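Local coordinates for protein 6-aminohexanoate-cyclic-dimer hydrolase (Arthrobacter sp., PDB 3A2P) that hydrolyses the cyclic dimer of 6-aminohexanoate, a by-product of nylon-6 manufacture, to the linear dimer as a member of the amidase family, at residues I47-K52 with L115-T120; S86-K91 with P131-A136; V4-D9 with T25-A30. All coordinates share one frame; numbering follows the deposited sequence.

Contact 1 of 3, residues I47-K52 with L115-T120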
ATOM      1  N   ILE A  47       4.918  -4.950  16.243  1.00 42.07           N
ATOM      2  CA  ILE A  47       4.440  -6.085  17.019  1.00 42.83           C
ATOM      3  C   ILE A  47       5.058  -7.384  16.525  1.00 43.16           C
ATOM      4  O   ILE A  47       4.583  -7.982  15.560  1.00 43.28           O
ATOM      5  CB  ILE A  47       2.905  -6.195  16.934  1.00 44.94           C
ATOM      6  CG1 ILE A  47       2.270  -4.874  17.367  1.00 36.72           C
ATOM      7  CG2 ILE A  47       2.412  -7.342  17.813  1.00 48.59           C
ATOM      8  CD1 ILE A  47       0.789  -4.765  17.051  1.00 35.92           C
ATOM      9  N   PRO A  48       6.141  -7.835  17.177  1.00 43.80           N
ATOM     10  CA  PRO A  48       6.798  -9.080  16.772  1.00 43.99           C
ATOM     11  C   PRO A  48       5.910 -10.274  17.110  1.00 44.21           C
ATOM     12  O   PRO A  48       5.222 -10.267  18.125  1.00 46.61           O
ATOM     13  CB  PRO A  48       8.089  -9.082  17.597  1.00 46.32           C
ATOM     14  CG  PRO A  48       8.281  -7.640  17.988  1.00 46.04           C
ATOM     15  CD  PRO A  48       6.887  -7.179  18.263  1.00 46.51           C
ATOM     16  N   LEU A  49       5.923 -11.288  16.255  1.00 44.84           N
ATOM     17  CA  LEU A  49       5.128 -12.494  16.473  1.00 44.93           C
ATOM     18  C   LEU A  49       6.006 -13.699  16.154  1.00 45.68           C
ATOM     19  O   LEU A  49       5.588 -14.618  15.446  1.00 44.74           O
ATOM     20  CB  LEU A  49       3.899 -12.498  15.559  1.00 44.35           C
ATOM     21  CG  LEU A  49       2.914 -11.337  15.690  1.00 44.70           C
ATOM     22  CD1 LEU A  49       1.872 -11.429  14.581  1.00 47.38           C
ATOM     23  CD2 LEU A  49       2.250 -11.373  17.058  1.00 47.72           C
ATOM     24  N   PHE A  50       7.225 -13.686  16.688  1.00 45.72           N
ATOM     25  CA  PHE A  50       8.187 -14.758  16.448  1.00 48.88           C
ATOM     26  C   PHE A  50       7.730 -16.145  16.897  1.00 47.94           C
ATOM     27  O   PHE A  50       7.988 -17.135  16.214  1.00 48.37           O
ATOM     28  CB  PHE A  50       9.525 -14.422  17.109  1.00 49.60           C
ATOM     29  CG  PHE A  50      10.075 -13.077  16.722  1.00 55.06           C
ATOM     30  CD1 PHE A  50      10.008 -12.635  15.403  1.00 53.12           C
ATOM     31  CD2 PHE A  50      10.680 -12.259  17.670  1.00 55.59           C
ATOM     32  CE1 PHE A  50      10.539 -11.399  15.034  1.00 54.43           C
ATOM     33  CE2 PHE A  50      11.216 -11.022  17.311  1.00 56.88           C
ATOM     34  CZ  PHE A  50      11.144 -10.591  15.989  1.00 55.12           C
ATOM     35  N   GLU A  51       7.060 -16.227  18.040  1.00 49.30           N
ATOM     36  CA  GLU A  51       6.596 -17.522  18.521  1.00 50.60           C
ATOM     37  C   GLU A  51       5.580 -18.129  17.557  1.00 49.13           C
ATOM     38  O   GLU A  51       5.649 -19.320  17.249  1.00 49.30           O
ATOM     39  CB  GLU A  51       5.997 -17.389  19.921  1.00 54.34           C
ATOM     40  CG  GLU A  51       6.984 -16.862  20.955  1.00 64.08           C
ATOM     41  CD  GLU A  51       8.258 -17.694  21.046  1.00 71.17           C
ATOM     42  OE1 GLU A  51       9.177 -17.289  21.788  1.00 77.78           O
ATOM     43  OE2 GLU A  51       8.344 -18.751  20.382  1.00 72.83           O
ATOM     44  N   LYS A  52       4.642 -17.317  17.079  1.00 48.46           N
ATOM     45  CA  LYS A  52       3.646 -17.807  16.128  1.00 45.38           C
ATOM     46  C   LYS A  52       4.360 -18.203  14.844  1.00 44.37           C
ATOM     47  O   LYS A  52       4.085 -19.254  14.265  1.00 44.85           O
ATOM     48  CB  LYS A  52       2.600 -16.729  15.823  1.00 47.70           C
ATOM     49  CG  LYS A  52       1.713 -17.066  14.623  1.00 47.25           C
ATOM     50  CD  LYS A  52       0.552 -16.093  14.447  1.00 48.60           C
ATOM     51  CE  LYS A  52      -0.498 -16.278  15.532  1.00 48.01           C
ATOM     52  NZ  LYS A  52      -1.725 -15.469  15.278  1.00 48.07           N
ATOM     53  N   LEU A 115       5.249 -13.241  10.653  1.00 41.06           N
ATOM     54  CA  LEU A 115       6.372 -12.797  11.472  1.00 40.88           C
ATOM     55  C   LEU A 115       6.050 -11.645  12.419  1.00 41.24           C
ATOM     56  O   LEU A 115       6.691 -11.491  13.460  1.00 42.24           O
ATOM     57  CB  LEU A 115       7.537 -12.399  10.561  1.00 42.54           C
ATOM     58  CG  LEU A 115       8.882 -12.095  11.220  1.00 41.02           C
ATOM     59  CD1 LEU A 115       9.408 -13.348  11.914  1.00 45.53           C
ATOM     60  CD2 LEU A 115       9.866 -11.626  10.163  1.00 41.02           C
ATOM     61  N   GLY A 116       5.067 -10.826  12.063  1.00 40.88           N
ATOM     62  CA  GLY A 116       4.713  -9.710  12.921  1.00 38.28           C
ATOM     63  C   GLY A 116       3.849  -8.677  12.229  1.00 38.05           C
ATOM     64  O   GLY A 116       3.431  -8.872  11.086  1.00 36.74           O
ATOM     65  N   LYS A 117       3.578  -7.576  12.926  1.00 36.00           N
ATOM     66  CA  LYS A 117       2.755  -6.507  12.378  1.00 37.94           C
ATOM     67  C   LYS A 117       3.559  -5.225  12.201  1.00 38.54           C
ATOM     68  O   LYS A 117       4.433  -4.912  13.010  1.00 39.52           O
ATOM     69  CB  LYS A 117       1.558  -6.241  13.288  1.00 39.38           C
ATOM     70  CG  LYS A 117       0.611  -7.416  13.433  1.00 43.75           C
ATOM     71  CD  LYS A 117      -0.644  -6.977  14.155  1.00 45.22           C
ATOM     72  CE  LYS A 117      -1.746  -8.011  14.055  1.00 40.28           C
ATOM     73  NZ  LYS A 117      -3.036  -7.427  14.522  1.00 45.30           N
ATOM     74  N   THR A 118       3.248  -4.478  11.144  1.00 36.38           N
ATOM     75  CA  THR A 118       3.958  -3.240  10.845  1.00 33.92           C
ATOM     76  C   THR A 118       3.221  -1.965  11.235  1.00 33.28           C
ATOM     77  O   THR A 118       1.989  -1.921  11.300  1.00 33.12           O
ATOM     78  CB  THR A 118       4.304  -3.171   9.360  1.00 34.58           C
ATOM     79  OG1 THR A 118       3.109  -3.356   8.593  1.00 31.87           O
ATOM     80  CG2 THR A 118       5.303  -4.258   9.005  1.00 29.87           C
ATOM     81  N   ASN A 119       4.005  -0.915  11.459  1.00 33.18           N
ATOM     82  CA  ASN A 119       3.503   0.383  11.877  1.00 32.22           C
ATOM     83  C   ASN A 119       2.682   1.121  10.818  1.00 31.76           C
ATOM     84  O   ASN A 119       2.838   0.904   9.613  1.00 32.84           O
ATOM     85  CB  ASN A 119       4.690   1.239  12.336  1.00 32.60           C
ATOM     86  CG  ASN A 119       4.278   2.384  13.241  1.00 33.71           C
ATOM     87  OD1 ASN A 119       3.202   2.368  13.844  1.00 33.37           O
ATOM     88  ND2 ASN A 119       5.151   3.381  13.358  1.00 32.43           N
ATOM     89  N   THR A 120       1.800   1.993  11.293  1.00 30.96           N
ATOM     90  CA  THR A 120       0.923   2.786  10.441  1.00 31.00           C
ATOM     91  C   THR A 120       0.470   4.013  11.214  1.00 31.64           C
ATOM     92  O   THR A 120       0.470   4.008  12.450  1.00 33.75           O
ATOM     93  CB  THR A 120      -0.349   1.985  10.052  1.00 26.15           C
ATOM     94  OG1 THR A 120      -1.353   2.876   9.545  1.00 28.76           O
ATOM     95  CG2 THR A 120      -0.910   1.257  11.274  1.00 34.55           C
TER
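The I47 and K117 side chains run alongside each other from a hydrogen-bonded antiparallel pair, where the short extended run leading into helix 50-59 borders the outer edge of strand 113-118, the end strand of the main amidase sheet. I47 CB is 3.9 Å from K117 CB, and farther out I47 CD1 runs beside K117 CD. K117 CG sits anti to the carbonyl carbon (chi1 -63°) and the rest of the chain is extended, which carries NZ past the isoleucine to D73 and the carbonyl of I82. Two backbone bonds hold the pair, K117 N to I47 O at 2.8 Å and I47 N to K117 O at 3.3 Å. On the other sheet face, P48 stands opposite G116; a CB on G116 would collide with I47 O. L49, the helix N-cap, lays CG and CD1 against G116 CA, both at 3.7 Å. F50 begins with its CB turned off the strand, but chi1 of -53° swings the ring back, with P48 CB over one face and L115 CD1 in the ring plane at the edge. With an alanine at F50, L115 CD1 would probably lose this aromatic neighbour and P48 the ring surface beneath it. A third backbone bond, from the N-cap residue's L49 N to L115 O at 2.9 Å, arrives 37° above the carbonyl plane.

Contact 2 of 3, residues S86-K91 with P131-A136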
ATOM      1  N   SER A  86      -2.910   1.709  15.651  1.00 36.96           N
ATOM      2  CA  SER A  86      -2.162   2.884  16.085  1.00 37.47           C
ATOM      3  C   SER A  86      -3.008   3.926  16.803  1.00 36.44           C
ATOM      4  O   SER A  86      -2.761   5.127  16.694  1.00 38.62           O
ATOM      5  CB  SER A  86      -1.430   3.524  14.903  1.00 35.93           C
ATOM      6  OG  SER A  86      -0.316   2.731  14.539  1.00 33.97           O
ATOM      7  N   ILE A  87      -4.015   3.453  17.530  1.00 38.34           N
ATOM      8  CA  ILE A  87      -4.875   4.328  18.320  1.00 38.24           C
ATOM      9  C   ILE A  87      -4.324   4.215  19.741  1.00 40.29           C
ATOM     10  O   ILE A  87      -4.235   3.114  20.285  1.00 38.69           O
ATOM     11  CB  ILE A  87      -6.344   3.850  18.308  1.00 41.11           C
ATOM     12  CG1 ILE A  87      -6.888   3.872  16.876  1.00 38.11           C
ATOM     13  CG2 ILE A  87      -7.187   4.743  19.207  1.00 39.96           C
ATOM     14  CD1 ILE A  87      -8.306   3.343  16.742  1.00 32.78           C
ATOM     15  N   LYS A  88      -3.935   5.342  20.330  1.00 42.00           N
ATOM     16  CA  LYS A  88      -3.368   5.334  21.677  1.00 44.70           C
ATOM     17  C   LYS A  88      -4.235   4.554  22.663  1.00 42.39           C
ATOM     18  O   LYS A  88      -3.764   3.620  23.311  1.00 43.97           O
ATOM     19  CB  LYS A  88      -3.172   6.767  22.179  1.00 47.70           C
ATOM     20  CG  LYS A  88      -2.265   6.876  23.393  1.00 58.39           C
ATOM     21  CD  LYS A  88      -0.862   6.374  23.072  1.00 63.93           C
ATOM     22  CE  LYS A  88       0.081   6.543  24.253  1.00 70.14           C
ATOM     23  NZ  LYS A  88       1.460   6.067  23.936  1.00 72.03           N
ATOM     24  N   GLY A  89      -5.504   4.940  22.764  1.00 43.92           N
ATOM     25  CA  GLY A  89      -6.421   4.266  23.667  1.00 43.84           C
ATOM     26  C   GLY A  89      -6.523   2.769  23.437  1.00 44.20           C
ATOM     27  O   GLY A  89      -6.799   2.015  24.368  1.00 42.13           O
ATOM     28  N   MET A  90      -6.310   2.328  22.199  1.00 44.44           N
ATOM     29  CA  MET A  90      -6.384   0.903  21.890  1.00 43.68           C
ATOM     30  C   MET A  90      -5.102   0.175  22.274  1.00 45.14           C
ATOM     31  O   MET A  90      -5.138  -0.982  22.695  1.00 45.04           O
ATOM     32  CB  MET A  90      -6.673   0.690  20.399  1.00 45.95           C
ATOM     33  CG  MET A  90      -8.086   1.058  19.987  1.00 45.11           C
ATOM     34  SD  MET A  90      -9.335   0.153  20.940  1.00 48.30           S
ATOM     35  CE  MET A  90      -9.261  -1.455  20.159  1.00 41.22           C
ATOM     36  N   LYS A  91      -3.968   0.853  22.123  1.00 45.26           N
ATOM     37  CA  LYS A  91      -2.682   0.259  22.468  1.00 46.10           C
ATOM     38  C   LYS A  91      -2.618   0.004  23.974  1.00 47.61           C
ATOM     39  O   LYS A  91      -2.114  -1.026  24.424  1.00 46.02           O
ATOM     40  CB  LYS A  91      -1.544   1.196  22.049  1.00 42.13           C
ATOM     41  CG  LYS A  91      -0.150   0.712  22.425  1.00 47.06           C
ATOM     42  CD  LYS A  91       0.917   1.614  21.820  1.00 46.81           C
ATOM     43  CE  LYS A  91       2.312   1.229  22.286  1.00 49.93           C
ATOM     44  NZ  LYS A  91       2.494   1.492  23.741  1.00 55.04           N
ATOM     45  N   PRO A 131       2.880   7.771  13.977  1.00 36.17           N
ATOM     46  CA  PRO A 131       1.816   7.766  14.985  1.00 35.28           C
ATOM     47  C   PRO A 131       2.342   8.115  16.375  1.00 39.35           C
ATOM     48  O   PRO A 131       3.493   7.820  16.702  1.00 37.05           O
ATOM     49  CB  PRO A 131       1.307   6.336  14.932  1.00 30.52           C
ATOM     50  CG  PRO A 131       2.550   5.564  14.620  1.00 32.57           C
ATOM     51  CD  PRO A 131       3.195   6.398  13.542  1.00 32.14           C
ATOM     52  N   GLU A 132       1.495   8.744  17.182  1.00 40.65           N
ATOM     53  CA  GLU A 132       1.871   9.097  18.545  1.00 43.91           C
ATOM     54  C   GLU A 132       2.002   7.822  19.380  1.00 44.30           C
ATOM     55  O   GLU A 132       2.822   7.748  20.295  1.00 43.55           O
ATOM     56  CB  GLU A 132       0.808  10.006  19.168  1.00 45.00           C
ATOM     57  CG  GLU A 132       0.811  11.430  18.646  1.00 56.78           C
ATOM     58  CD  GLU A 132      -0.387  12.229  19.126  1.00 64.56           C
ATOM     59  OE1 GLU A 132      -0.765  12.089  20.308  1.00 68.33           O
ATOM     60  OE2 GLU A 132      -0.947  13.002  18.322  1.00 72.28           O
ATOM     61  N   ALA A 133       1.198   6.817  19.040  1.00 43.00           N
ATOM     62  CA  ALA A 133       1.184   5.549  19.761  1.00 41.18           C
ATOM     63  C   ALA A 133       2.435   4.686  19.650  1.00 43.74           C
ATOM     64  O   ALA A 133       2.878   4.116  20.648  1.00 44.41           O
ATOM     65  CB  ALA A 133      -0.040   4.731  19.343  1.00 42.85           C
ATOM     66  N   TRP A 134       3.007   4.571  18.453  1.00 39.82           N
ATOM     67  CA  TRP A 134       4.197   3.739  18.285  1.00 37.18           C
ATOM     68  C   TRP A 134       5.457   4.488  17.882  1.00 34.18           C
ATOM     69  O   TRP A 134       6.530   3.896  17.793  1.00 36.42           O
ATOM     70  CB  TRP A 134       3.948   2.636  17.252  1.00 38.16           C
ATOM     71  CG  TRP A 134       2.900   1.648  17.644  1.00 45.79           C
ATOM     72  CD1 TRP A 134       1.584   1.659  17.282  1.00 43.10           C
ATOM     73  CD2 TRP A 134       3.082   0.494  18.472  1.00 45.37           C
ATOM     74  NE1 TRP A 134       0.935   0.581  17.831  1.00 48.24           N
ATOM     75  CE2 TRP A 134       1.832  -0.151  18.567  1.00 43.60           C
ATOM     76  CE3 TRP A 134       4.181  -0.057  19.145  1.00 46.29           C
ATOM     77  CZ2 TRP A 134       1.646  -1.322  19.307  1.00 40.02           C
ATOM     78  CZ3 TRP A 134       3.997  -1.222  19.883  1.00 44.16           C
ATOM     79  CH2 TRP A 134       2.738  -1.841  19.957  1.00 43.24           C
ATOM     80  N   GLY A 135       5.336   5.785  17.634  1.00 36.47           N
ATOM     81  CA  GLY A 135       6.501   6.545  17.231  1.00 36.78           C
ATOM     82  C   GLY A 135       6.666   6.455  15.727  1.00 40.33           C
ATOM     83  O   GLY A 135       5.990   5.666  15.064  1.00 37.15           O
ATOM     84  N   ALA A 136       7.576   7.252  15.188  1.00 39.16           N
ATOM     85  CA  ALA A 136       7.803   7.283  13.751  1.00 38.42           C
ATOM     86  C   ALA A 136       8.571   6.094  13.197  1.00 37.57           C
ATOM     87  O   ALA A 136       9.424   5.510  13.872  1.00 36.71           O
ATOM     88  CB  ALA A 136       8.525   8.575  13.379  1.00 40.15           C
TER
HETATM   89  O   HOH W   1      -1.432   7.474  17.537  1.00 36.96           O
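A133, K91 and S86 bury the largest areas here. The A133 methyl points at the turn entering helix 88-93, with CB 3.8 Å from S86 O. One water donates to S86 O at 2.8 Å and accepts from A133 N at 3.1 Å, bridging the two backbone segments. K88 bends at chi2 and brings CD to 4.0 Å from A133 CA, flanking the alanine from the helix side.

With K91 CG opposite the backbone N (chi1 177°), its aliphatic chain runs out extended as far as CE and crosses W134 obliquely. K91 CE stands 3.7 Å from the centroid of the W134 six-membered ring and only 4° off its normal, a CH-pi contact over the face; the chi4 bend lifts K91 NZ farther from the same W134 face, 5.0 Å from that centroid and still near the normal, for at most a weak cation-pi attraction. The contact joins the N-terminal turn of helix 88-93 to the long loop between strand 113-118 and helix 152-159 of the amidase fold, near the proposed charge-relay residues: the S86 side chain is about 8 Å from that of K72.

S86 meets the tryptophan at its edge, OG lying 3.5 Å from W134 CD1, while S86 CB packs on P131 CB. That hydroxyl is hydrogen-bonded to the carbonyl of T120, and W134 NE1 to T84 OG1, which fixes the indole's polar edge.

Contact 3 of 3, residues V4-D9 with T25-A30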
ATOM      1  N   VAL A   4      21.504 -16.646   5.637  1.00 72.26           N
ATOM      2  CA  VAL A   4      20.801 -16.728   4.364  1.00 66.94           C
ATOM      3  C   VAL A   4      20.772 -15.350   3.711  1.00 62.77           C
ATOM      4  O   VAL A   4      20.711 -14.330   4.399  1.00 62.17           O
ATOM      5  CB  VAL A   4      19.347 -17.207   4.568  1.00 67.78           C
ATOM      6  CG1 VAL A   4      18.658 -17.366   3.224  1.00 67.84           C
ATOM      7  CG2 VAL A   4      19.334 -18.520   5.334  1.00 68.63           C
ATOM      8  N   ASP A   5      20.826 -15.320   2.384  1.00 58.35           N
ATOM      9  CA  ASP A   5      20.783 -14.055   1.663  1.00 54.95           C
ATOM     10  C   ASP A   5      19.338 -13.566   1.654  1.00 51.58           C
ATOM     11  O   ASP A   5      18.545 -13.961   0.799  1.00 50.96           O
ATOM     12  CB  ASP A   5      21.285 -14.241   0.232  1.00 54.73           C
ATOM     13  CG  ASP A   5      21.188 -12.971  -0.586  1.00 52.67           C
ATOM     14  OD1 ASP A   5      20.951 -11.897   0.006  1.00 52.25           O
ATOM     15  OD2 ASP A   5      21.357 -13.043  -1.822  1.00 58.83           O
ATOM     16  N   LEU A   6      19.005 -12.705   2.609  1.00 47.87           N
ATOM     17  CA  LEU A   6      17.650 -12.179   2.732  1.00 45.95           C
ATOM     18  C   LEU A   6      17.248 -11.175   1.654  1.00 45.48           C
ATOM     19  O   LEU A   6      16.154 -10.611   1.712  1.00 45.88           O
ATOM     20  CB  LEU A   6      17.458 -11.551   4.117  1.00 45.79           C
ATOM     21  CG  LEU A   6      17.687 -12.474   5.319  1.00 44.93           C
ATOM     22  CD1 LEU A   6      17.360 -11.727   6.602  1.00 48.80           C
ATOM     23  CD2 LEU A   6      16.819 -13.718   5.194  1.00 45.68           C
ATOM     24  N   TRP A   7      18.117 -10.943   0.674  1.00 44.45           N
ATOM     25  CA  TRP A   7      17.781 -10.004  -0.389  1.00 44.34           C
ATOM     26  C   TRP A   7      17.095 -10.738  -1.542  1.00 45.12           C
ATOM     27  O   TRP A   7      16.646 -10.120  -2.510  1.00 47.90           O
ATOM     28  CB  TRP A   7      19.026  -9.268  -0.891  1.00 41.64           C
ATOM     29  CG  TRP A   7      18.687  -7.987  -1.617  1.00 41.29           C
ATOM     30  CD1 TRP A   7      18.982  -7.671  -2.912  1.00 42.23           C
ATOM     31  CD2 TRP A   7      17.964  -6.866  -1.087  1.00 38.51           C
ATOM     32  NE1 TRP A   7      18.487  -6.424  -3.224  1.00 38.72           N
ATOM     33  CE2 TRP A   7      17.857  -5.909  -2.122  1.00 39.31           C
ATOM     34  CE3 TRP A   7      17.394  -6.578   0.162  1.00 35.54           C
ATOM     35  CZ2 TRP A   7      17.199  -4.684  -1.947  1.00 36.63           C
ATOM     36  CZ3 TRP A   7      16.741  -5.360   0.336  1.00 37.00           C
ATOM     37  CH2 TRP A   7      16.651  -4.428  -0.716  1.00 38.11           C
ATOM     38  N   GLN A   8      17.013 -12.061  -1.431  1.00 44.75           N
ATOM     39  CA  GLN A   8      16.349 -12.871  -2.448  1.00 43.24           C
ATOM     40  C   GLN A   8      14.848 -12.652  -2.260  1.00 41.24           C
ATOM     41  O   GLN A   8      14.396 -12.439  -1.135  1.00 37.80           O
ATOM     42  CB  GLN A   8      16.685 -14.352  -2.244  1.00 44.97           C
ATOM     43  CG  GLN A   8      18.147 -14.702  -2.469  1.00 53.37           C
ATOM     44  CD  GLN A   8      18.575 -14.469  -3.902  1.00 58.86           C
ATOM     45  OE1 GLN A   8      17.983 -15.017  -4.835  1.00 64.76           O
ATOM     46  NE2 GLN A   8      19.607 -13.655  -4.089  1.00 61.77           N
ATOM     47  N   ASP A   9      14.072 -12.696  -3.341  1.00 40.50           N
ATOM     48  CA  ASP A   9      12.636 -12.483  -3.192  1.00 39.75           C
ATOM     49  C   ASP A   9      11.941 -13.716  -2.620  1.00 39.67           C
ATOM     50  O   ASP A   9      12.565 -14.763  -2.455  1.00 40.72           O
ATOM     51  CB  ASP A   9      11.991 -12.047  -4.522  1.00 36.38           C
ATOM     52  CG  ASP A   9      12.033 -13.122  -5.595  1.00 42.11           C
ATOM     53  OD1 ASP A   9      12.370 -14.287  -5.296  1.00 38.69           O
ATOM     54  OD2 ASP A   9      11.706 -12.786  -6.754  1.00 37.20           O
ATOM     55  N   THR A  25      13.681 -23.543   9.631  1.00 55.29           N
ATOM     56  CA  THR A  25      14.088 -22.919  10.878  1.00 52.86           C
ATOM     57  C   THR A  25      15.289 -22.011  10.642  1.00 50.63           C
ATOM     58  O   THR A  25      15.448 -20.998  11.316  1.00 52.36           O
ATOM     59  CB  THR A  25      14.441 -23.977  11.943  1.00 52.36           C
ATOM     60  OG1 THR A  25      14.866 -23.321  13.144  1.00 53.09           O
ATOM     61  CG2 THR A  25      15.552 -24.889  11.442  1.00 51.99           C
ATOM     62  N   GLU A  26      16.130 -22.378   9.682  1.00 49.14           N
ATOM     63  CA  GLU A  26      17.302 -21.574   9.360  1.00 52.31           C
ATOM     64  C   GLU A  26      16.846 -20.228   8.809  1.00 52.11           C
ATOM     65  O   GLU A  26      17.231 -19.172   9.312  1.00 51.22           O
ATOM     66  CB  GLU A  26      18.168 -22.286   8.318  1.00 55.33           C
ATOM     67  CG  GLU A  26      18.825 -23.562   8.817  1.00 66.53           C
ATOM     68  CD  GLU A  26      19.621 -24.272   7.737  1.00 72.48           C
ATOM     69  OE1 GLU A  26      20.272 -25.292   8.048  1.00 78.45           O
ATOM     70  OE2 GLU A  26      19.594 -23.812   6.576  1.00 73.59           O
ATOM     71  N   LEU A  27      16.014 -20.278   7.774  1.00 51.81           N
ATOM     72  CA  LEU A  27      15.495 -19.072   7.147  1.00 50.14           C
ATOM     73  C   LEU A  27      14.774 -18.196   8.161  1.00 49.15           C
ATOM     74  O   LEU A  27      15.029 -16.995   8.249  1.00 49.64           O
ATOM     75  CB  LEU A  27      14.537 -19.443   6.013  1.00 47.29           C
ATOM     76  CG  LEU A  27      13.870 -18.289   5.262  1.00 42.52           C
ATOM     77  CD1 LEU A  27      14.925 -17.356   4.688  1.00 40.81           C
ATOM     78  CD2 LEU A  27      12.994 -18.853   4.158  1.00 41.72           C
ATOM     79  N   LEU A  28      13.879 -18.803   8.934  1.00 48.23           N
ATOM     80  CA  LEU A  28      13.119 -18.067   9.934  1.00 48.80           C
ATOM     81  C   LEU A  28      14.039 -17.425  10.972  1.00 48.49           C
ATOM     82  O   LEU A  28      13.980 -16.217  11.198  1.00 48.30           O
ATOM     83  CB  LEU A  28      12.130 -18.997  10.639  1.00 47.81           C
ATOM     84  CG  LEU A  28      10.798 -18.391  11.097  1.00 55.83           C
ATOM     85  CD1 LEU A  28      10.108 -19.363  12.039  1.00 53.96           C
ATOM     86  CD2 LEU A  28      11.019 -17.059  11.792  1.00 58.64           C
ATOM     87  N   GLU A  29      14.885 -18.233  11.605  1.00 49.65           N
ATOM     88  CA  GLU A  29      15.800 -17.714  12.617  1.00 47.60           C
ATOM     89  C   GLU A  29      16.725 -16.646  12.046  1.00 47.53           C
ATOM     90  O   GLU A  29      17.034 -15.663  12.718  1.00 47.89           O
ATOM     91  CB  GLU A  29      16.632 -18.847  13.223  1.00 48.64           C
ATOM     92  CG  GLU A  29      15.825 -19.860  14.013  1.00 46.01           C
ATOM     93  CD  GLU A  29      14.886 -19.212  15.008  1.00 44.17           C
ATOM     94  OE1 GLU A  29      15.294 -18.231  15.662  1.00 46.96           O
ATOM     95  OE2 GLU A  29      13.740 -19.689  15.144  1.00 52.13           O
ATOM     96  N   ALA A  30      17.170 -16.843  10.807  1.00 45.72           N
ATOM     97  CA  ALA A  30      18.048 -15.872  10.158  1.00 46.17           C
ATOM     98  C   ALA A  30      17.288 -14.561   9.972  1.00 46.56           C
ATOM     99  O   ALA A  30      17.853 -13.473  10.104  1.00 46.40           O
ATOM    100  CB  ALA A  30      18.513 -16.403   8.804  1.00 42.79           C
TER
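Apolar contacts carry most of the meeting of V4 and L6 with L27 and A30. V4 spreads its two methyls over the helix surface: with CG1 anti to the backbone N (chi1 -177°), that branch reaches L27 CD1 at 4.0 Å, and V4 CG2 lies 4.1 Å from A30 CB. The valine and L27 side chains meet nearly perpendicular. L6 comes in at a slant, with L6 CD2 4.1 Å from L27 CD1, which is therefore touched by V4 CG1 and L6 CD2 alike. Apart from these stands a van der Waals contact of a methyl on a backbone carbonyl, L6 CD1 to A30 O at 3.9 Å.

Two side-chain hydrogen bonds inside the loop shape it. D5 OD1 accepts from W7 N at 3.1 Å, an Asx turn, and D5 OD2 takes Q8 NE2 at 2.9 Å; both donors come from above the carboxylate plane. A type I turn from D5 to Q8 overlaps this, and D9 follows as N-cap of helix 10-19.

In the fold, the N-terminal loop rests on the early part of helix 24-42, with V4 also touching L16 of helix 10-19, L27 packing on Q13 and V17 of that helix, and L28, on another side of helix 24-42, meeting R54 and S57 of helix 50-59.

From the N terminus, contact 3 closes first, a short loop in which helix 10-19 lies between the N-terminal residues and helix 24-42. Contact 1 opens only afterwards, so the two are in series, yet they touch where L28 CD2 packs 4.0 Å from L115 CD1. Contact 1 spans 62 residues, including strand 68-72 and helices 88-93 and 102-109, and returns at the sheet's outer strand 113-118. Contact 2 crosses it: 86-91 falls inside that span, while 131-136 follows it, so the start of helix 88-93 is tied to the loop between strand 113-118 and helix 152-159. A probable hydrogen bond, N119 ND2 to G135 O, links contacts 1 and 2. Contacts 2 and 3 stay apart, their nearest atoms about 19 Å away.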